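Local coordinates for protein Epf (Streptococcus pyogenes, PDB 4ES8) that acts as a cell-surface adhesin, attaching the bacterium to host cells through an N-terminal domain that contains a carbohydrate-binding module, at residues Y131-S135 against E150-A154. Residues are numbered along the deposited sequence; the frame is centred on the assembly and turned at random.
Sequences YRIGS and ESKYA
Glu150 OE2 is gripped by two donors: the backbone N of Ile133, 2.9 Å away with the N-H aimed almost straight at it (166°), and the side-chain amide of Gln164. Ile133 N reaches the anti side of the carboxylate, lying moderately out of its plane. The other oxygen, Glu150 OE1, takes a salt-bridging hydrogen bond on its syn side from Arg132 NH1 at 3.0 Å; this oxygen sits practically in the guanidinium plane, although the two flat groups are turned 57° against each other. With CG anti to its backbone N (chi1 -179°) and the chain extended beyond, Glu150 spans the gap to the strand, its CG passing 3.4 Å from Ile133 O. Arg132 instead bends at chi2, bringing CD alongside the carboxylate, while its NE pairs with Asp130; the two acidic partners probably share its charge. The contact lies in the larger, N-terminal part of the fragment, probably the carbohydrate-binding module, whose two large antiparallel sheets face each other as a beta-sandwich: strand 127-135 pairs with strand 186-194 in one sheet, and the short helical turn 150-153 leads directly into strand 154-159, an edge of the other. Between the sheets, Ile133 CG2 packs against Ala154 CB at 3.9 Å, and both side chains also touch Phe178. Farther along the strand, in one of its two modelled conformers, the Tyr153 ring lies over the backbone between Gly134 and Ser135. Ser135 N then stands 3.5 Å above one face of the Tyr153 ring, offset toward the rim, and Ser135 CB makes a CH-pi contact 4.0 Å from its centroid. Lys152 CB covers the centre of the opposite face. Glu150 O accepts the backbone N-H groups of both Tyr153 and Ala154, tying the turn together.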
loop_
_atom_site.group_PDB
_atom_site.type_symbol
_atom_site.label_atom_id
_atom_site.label_comp_id
_atom_site.label_asym_id
_atom_site.label_seq_id
_atom_site.Cartn_x
_atom_site.Cartn_y
_atom_site.Cartn_z
ATOM N N TYR A 131 0.371 11.791 -10.062
ATOM C CA TYR A 131 0.002 10.849 -8.986
ATOM C C TYR A 131 1.285 10.280 -8.414
ATOM O O TYR A 131 2.107 9.752 -9.167
ATOM C CB TYR A 131 -0.871 9.688 -9.481
ATOM C CG TYR A 131 -2.047 10.042 -10.369
ATOM C CD1 TYR A 131 -2.972 11.019 -9.990
ATOM C CD2 TYR A 131 -2.306 9.322 -11.532
ATOM C CE1 TYR A 131 -4.099 11.288 -10.770
ATOM C CE2 TYR A 131 -3.424 9.580 -12.314
ATOM C CZ TYR A 131 -4.316 10.571 -11.933
ATOM O OH TYR A 131 -5.408 10.840 -12.721
ATOM N N ARG A 132 1.458 10.382 -7.104
ATOM C CA ARG A 132 2.659 9.864 -6.477
ATOM C C ARG A 132 2.335 9.115 -5.222
ATOM O O ARG A 132 1.238 9.262 -4.698
ATOM C CB ARG A 132 3.605 11.030 -6.112
ATOM C CG ARG A 132 4.180 11.814 -7.301
ATOM C CD ARG A 132 5.378 11.133 -7.937
ATOM N NE ARG A 132 5.732 11.831 -9.173
ATOM C CZ ARG A 132 6.705 11.431 -9.979
ATOM N NH1 ARG A 132 7.389 10.321 -9.705
ATOM N NH2 ARG A 132 6.981 12.114 -11.088
ATOM N N ILE A 133 3.310 8.350 -4.711
ATOM C CA ILE A 133 3.202 7.745 -3.384
ATOM C C ILE A 133 4.054 8.606 -2.455
ATOM O O ILE A 133 5.118 9.094 -2.863
ATOM C CB ILE A 133 3.652 6.261 -3.361
ATOM C CG1 ILE A 133 2.930 5.447 -4.463
ATOM C CG2 ILE A 133 3.436 5.632 -1.959
ATOM C CD1 ILE A 133 1.411 5.441 -4.396
ATOM N N GLY A 134 3.604 8.792 -1.222
ATOM C CA GLY A 134 4.409 9.556 -0.287
ATOM C C GLY A 134 4.221 9.096 1.143
ATOM O O GLY A 134 3.482 8.146 1.418
ATOM N N SER A 135 4.894 9.799 2.069
ATOM C CA SER A 135 4.657 9.544 3.487
ATOM C C SER A 135 3.210 9.900 3.837
ATOM O O SER A 135 2.580 10.714 3.150
ATOM C CB SER A 135 5.586 10.421 4.322
ATOM O OG SER A 135 5.410 11.793 4.010
ATOM N N GLU A 150 9.359 10.213 -2.988
ATOM C CA GLU A 150 8.630 8.977 -3.298
ATOM C C GLU A 150 9.505 7.737 -3.177
ATOM O O GLU A 150 9.048 6.727 -2.635
ATOM C CB GLU A 150 8.067 9.060 -4.715
ATOM C CG GLU A 150 7.266 7.843 -5.162
ATOM C CD GLU A 150 6.674 8.029 -6.539
ATOM O OE1 GLU A 150 7.458 8.290 -7.493
ATOM O OE2 GLU A 150 5.428 7.907 -6.665
ATOM N N SER A 151 10.753 7.804 -3.681
ATOM C CA SER A 151 11.610 6.629 -3.693
ATOM C C SER A 151 12.077 6.192 -2.295
ATOM O O SER A 151 12.712 5.141 -2.186
ATOM C CB SER A 151 12.797 6.824 -4.623
ATOM O OG SER A 151 13.592 7.896 -4.155
ATOM N N LYS A 152 11.775 6.969 -1.248
ATOM C CA LYS A 152 12.055 6.556 0.128
ATOM C C LYS A 152 10.949 5.649 0.658
ATOM O O LYS A 152 11.181 4.902 1.621
ATOM C CB LYS A 152 12.113 7.792 1.067
ATOM C CG LYS A 152 13.240 8.774 0.802
ATOM C CD LYS A 152 13.051 9.980 1.724
ATOM C CE LYS A 152 14.023 11.102 1.447
ATOM N NZ LYS A 152 13.780 12.265 2.340
ATOM N N TYR A 153 9.732 5.709 0.049
ATOM C CA TYR A 153 8.562 4.982 0.571
ATOM C C TYR A 153 8.066 3.857 -0.317
ATOM O O TYR A 153 7.482 2.899 0.197
ATOM C CB TYR A 153 7.404 5.967 0.822
ATOM C CG TYR A 153 7.850 7.216 1.552
ATOM C CD1 TYR A 153 8.228 7.169 2.895
ATOM C CD2 TYR A 153 7.942 8.434 0.893
ATOM C CE1 TYR A 153 8.658 8.311 3.565
ATOM C CE2 TYR A 153 8.381 9.585 1.551
ATOM C CZ TYR A 153 8.744 9.517 2.887
ATOM O OH TYR A 153 9.163 10.647 3.547
ATOM N N ALA A 154 8.257 3.968 -1.636
ATOM C CA ALA A 154 7.743 2.978 -2.543
ATOM C C ALA A 154 8.705 2.692 -3.656
ATOM O O ALA A 154 9.444 3.585 -4.108
ATOM C CB ALA A 154 6.434 3.508 -3.142
#